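Local structure of ribonuclease S-F11 (Nicotiana alata, 1IOO) at residues L117-T120 against L121-H124; S131-F134 against Q135-F138. The protein cleaves RNA as a secreted, stylar T2-family ribonuclease associated with gametophytic self-incompatibility, in which self pollen is rejected. All blocks are in the same frame, centred on the assembly; numbering follows the deposited sequence.

Interaction 1. Residues L117-T120 against L121-H124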
# COMPACT_ATOMS: atom_id res chain seq x y z
N LEU A 117 8.67 -4.68 -6.17
CA LEU A 117 7.84 -5.87 -6.25
C LEU A 117 7.56 -6.29 -7.67
O LEU A 117 7.45 -7.48 -7.96
CB LEU A 117 6.54 -5.68 -5.47
CG LEU A 117 6.69 -5.31 -3.99
CD1 LEU A 117 5.32 -5.35 -3.32
CD2 LEU A 117 7.65 -6.27 -3.28
N LEU A 118 7.43 -5.33 -8.58
CA LEU A 118 7.19 -5.67 -9.96
C LEU A 118 8.34 -6.50 -10.52
O LEU A 118 8.13 -7.50 -11.20
CB LEU A 118 7.00 -4.40 -10.80
CG LEU A 118 6.59 -4.66 -12.25
CD1 LEU A 118 5.28 -5.45 -12.29
CD2 LEU A 118 6.43 -3.34 -12.98
N ARG A 119 9.57 -6.09 -10.19
CA ARG A 119 10.76 -6.80 -10.64
C ARG A 119 10.88 -8.15 -9.91
O ARG A 119 11.24 -9.16 -10.52
CB ARG A 119 12.00 -5.93 -10.40
CG ARG A 119 13.33 -6.60 -10.72
CD ARG A 119 13.43 -7.04 -12.18
NE ARG A 119 14.77 -7.54 -12.48
CZ ARG A 119 15.08 -8.28 -13.54
NH1 ARG A 119 14.15 -8.61 -14.42
NH2 ARG A 119 16.33 -8.70 -13.71
N THR A 120 10.59 -8.16 -8.61
CA THR A 120 10.64 -9.39 -7.84
C THR A 120 9.67 -10.42 -8.40
O THR A 120 10.01 -11.60 -8.55
CB THR A 120 10.33 -9.13 -6.36
OG1 THR A 120 11.35 -8.29 -5.81
CG2 THR A 120 10.27 -10.44 -5.58
N LEU A 121 8.47 -9.98 -8.74
CA LEU A 121 7.50 -10.89 -9.32
C LEU A 121 8.00 -11.40 -10.67
O LEU A 121 7.91 -12.59 -10.96
CB LEU A 121 6.15 -10.17 -9.46
CG LEU A 121 5.43 -9.97 -8.11
CD1 LEU A 121 4.28 -8.99 -8.25
CD2 LEU A 121 4.94 -11.32 -7.60
N GLN A 122 8.56 -10.50 -11.47
CA GLN A 122 9.06 -10.86 -12.79
C GLN A 122 10.15 -11.94 -12.71
O GLN A 122 10.14 -12.88 -13.51
CB GLN A 122 9.61 -9.63 -13.51
CG GLN A 122 10.25 -9.97 -14.86
CD GLN A 122 10.80 -8.76 -15.58
OE1 GLN A 122 11.46 -7.91 -14.98
NE2 GLN A 122 10.53 -8.67 -16.87
N THR A 123 11.06 -11.81 -11.76
CA THR A 123 12.14 -12.80 -11.61
C THR A 123 11.60 -14.14 -11.13
O THR A 123 12.30 -15.15 -11.16
CB THR A 123 13.26 -12.30 -10.67
OG1 THR A 123 12.75 -12.06 -9.35
CG2 THR A 123 13.86 -11.01 -11.22
N HIS A 124 10.35 -14.14 -10.68
CA HIS A 124 9.67 -15.36 -10.26
C HIS A 124 8.70 -15.82 -11.36
O HIS A 124 7.84 -16.67 -11.14
CB HIS A 124 8.92 -15.13 -8.95
CG HIS A 124 9.81 -15.06 -7.75
ND1 HIS A 124 10.03 -16.12 -6.90
CD2 HIS A 124 10.54 -14.03 -7.25
CE1 HIS A 124 10.84 -15.76 -5.93
NE2 HIS A 124 11.17 -14.49 -6.12
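Arg119 reaches forward along the outer side of a short helix to meet Gln122 and Thr123, one turn on. From CB the chain runs to CG and bends there (chi2 59°), which carries CD forward, to 3.5 Å from Gln122 OE1. NE and CZ then pass across Thr123 at about a right angle: methyl CG2 of Thr123 sits over the centre of one guanidinium face, 3.8 Å from Arg119 CZ. At the tip, Arg119 NH1 donates to Gln122 OE1 at 2.8 Å. The acceptor lies in the guanidinium plane, but the donor stands well above the amide plane, off the lone pairs, and the two planes are 82° apart. One face and one edge of the guanidinium are thus engaged by neighbouring residues of the same helix, although both partners are exposed.

Behind them the backbone repeats i to i+4 bonds, from Leu121 N to Leu117 O (2.8 Å), Gln122 N to Leu118 O and Thr123 N to Arg119 O (2.9 Å). The buried side of the helix carries Leu117 against Val144 of helix 134-145 and Leu121 against Phe194 of strand 192-194. Asp116 OD1 accepts from Arg119 N at the start. The whole is a short amphipathic alpha-helix with a polar i, i+3 pair on its outer surface.

Interaction 2. Residues S131-F134 against Q135-F138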
# COMPACT_ATOMS: atom_id res chain seq x y z
N SER A 131 -2.54 -15.01 -15.10
CA SER A 131 -2.99 -15.37 -13.76
C SER A 131 -2.05 -16.37 -13.11
O SER A 131 -1.45 -17.20 -13.79
CB SER A 131 -4.41 -15.93 -13.83
OG SER A 131 -5.30 -14.97 -14.36
N TYR A 132 -1.94 -16.29 -11.79
CA TYR A 132 -1.05 -17.15 -11.04
C TYR A 132 -1.69 -17.59 -9.75
O TYR A 132 -2.63 -16.95 -9.27
CB TYR A 132 0.23 -16.39 -10.74
CG TYR A 132 0.81 -15.72 -11.96
CD1 TYR A 132 0.33 -14.48 -12.39
CD2 TYR A 132 1.80 -16.34 -12.72
CE1 TYR A 132 0.83 -13.88 -13.54
CE2 TYR A 132 2.30 -15.75 -13.87
CZ TYR A 132 1.81 -14.52 -14.28
OH TYR A 132 2.31 -13.93 -15.42
N THR A 133 -1.18 -18.67 -9.17
CA THR A 133 -1.71 -19.14 -7.91
C THR A 133 -1.35 -18.18 -6.79
O THR A 133 -0.34 -17.49 -6.85
CB THR A 133 -1.18 -20.54 -7.52
OG1 THR A 133 0.24 -20.49 -7.31
CG2 THR A 133 -1.50 -21.55 -8.62
N PHE A 134 -2.20 -18.13 -5.77
CA PHE A 134 -1.94 -17.28 -4.63
C PHE A 134 -0.59 -17.61 -4.01
O PHE A 134 0.19 -16.71 -3.68
CB PHE A 134 -3.04 -17.48 -3.58
CG PHE A 134 -2.75 -16.79 -2.28
CD1 PHE A 134 -3.15 -15.47 -2.07
CD2 PHE A 134 -2.06 -17.45 -1.27
CE1 PHE A 134 -2.86 -14.83 -0.88
CE2 PHE A 134 -1.76 -16.81 -0.07
CZ PHE A 134 -2.16 -15.50 0.12
N GLN A 135 -0.31 -18.90 -3.86
CA GLN A 135 0.93 -19.35 -3.24
C GLN A 135 2.16 -18.87 -3.99
O GLN A 135 3.16 -18.49 -3.38
CB GLN A 135 0.95 -20.88 -3.13
CG GLN A 135 2.00 -21.40 -2.17
CD GLN A 135 1.77 -20.92 -0.75
OE1 GLN A 135 0.66 -21.06 -0.21
NE2 GLN A 135 2.80 -20.36 -0.12
N ASP A 136 2.11 -18.91 -5.32
CA ASP A 136 3.25 -18.46 -6.12
C ASP A 136 3.50 -16.97 -5.90
O ASP A 136 4.65 -16.54 -5.77
CB ASP A 136 3.02 -18.75 -7.60
CG ASP A 136 3.26 -20.22 -7.95
OD1 ASP A 136 3.73 -20.97 -7.06
OD2 ASP A 136 3.00 -20.61 -9.10
N ILE A 137 2.43 -16.18 -5.88
CA ILE A 137 2.56 -14.75 -5.63
C ILE A 137 3.10 -14.51 -4.22
O ILE A 137 4.05 -13.75 -4.03
CB ILE A 137 1.20 -14.04 -5.79
CG1 ILE A 137 0.74 -14.13 -7.25
CG2 ILE A 137 1.31 -12.57 -5.37
CD1 ILE A 137 -0.70 -13.70 -7.47
N PHE A 138 2.48 -15.16 -3.24
CA PHE A 138 2.89 -15.06 -1.85
C PHE A 138 4.38 -15.40 -1.68
O PHE A 138 5.14 -14.63 -1.08
CB PHE A 138 2.03 -16.02 -1.01
CG PHE A 138 2.36 -16.03 0.45
CD1 PHE A 138 1.65 -15.23 1.35
CD2 PHE A 138 3.37 -16.85 0.94
CE1 PHE A 138 1.95 -15.26 2.72
CE2 PHE A 138 3.67 -16.88 2.30
CZ PHE A 138 2.96 -16.09 3.19
O HOH W 1 0.88 -19.90 -10.83
O HOH W 2 1.19 -23.03 -6.62
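Extended backbone at Tyr132 and Thr133 gives way to helical angles at Phe134, and the chain turns at once into helix 134-145: this is a strand-to-helix junction with Thr133 as N-cap. Tyr132 is still backbone-bonded to Val192 of the antiparallel partner 192-194. The first helical bonds follow, Ile137 N to Thr133 O at 3.2 Å and Phe138 N to Phe134 O at 2.8 Å, the second almost straight at 171°.

Asp136 N is bound by the cap itself, donating to Thr133 OG1 at 3.2 Å. With chi1 at 64°, the hydroxyl lies between backbone N and carbonyl carbon, which aims it forward at the NH of Asp136. The Asp136 carboxylate lies near that hydroxyl without a direct bond to it; a water hydrogen-bonded to Thr133 OG1 links the two, though its bond to Asp136 OD1 is weak. The carboxylate's charge at the N-terminal end probably interacts favourably with the helix dipole.

Apolar groups gather on other sides of the turn. Phe134 and Phe138, four residues apart, meet obliquely, with ring centroids 5.9 Å apart and planes at 31°; CE2 of Phe134 comes 4.0 Å from CB of Phe138. Lys188 makes a cation-pi contact with the Phe134 ring. Ile137 sends CG1 back to Tyr132 CB, 4.2 Å away, and packs against Ile151 and Val192, joining the helix start to strands 150-154 and 192-194. The Tyr132 ring leads away from the helix, and its hydroxyl bonds to Ile127 O.

Water also ties the Thr133 main chain to the carboxylate: a second molecule accepts from Thr133 N at 2.9 Å and donates to Asp136 OD2 at 2.8 Å.

Overall arrangement
The two contacts follow each other along the chain, 117-124 and then 131-138, on the same side of the molecule's centre; their centres are 12 Å apart and their closest atoms about 4 Å. Helix 134-145 relates them: interaction 2 starts it, while Leu117, Thr120 and His124 of interaction 1 pack against residues farther along it. Strand 192-194 is a second shared neighbour, touched by Leu118 and Leu121 as well as by Tyr132 and Ile137. The side chain of Leu117 lies about 11 Å from that of catalytic His32. The side chain of Leu118 is about 6 Å from an N-acetylglucosamine (NAG) of the N-linked glycan on Asn28. Interaction 2 lies away from the catalytic residues and the glycan.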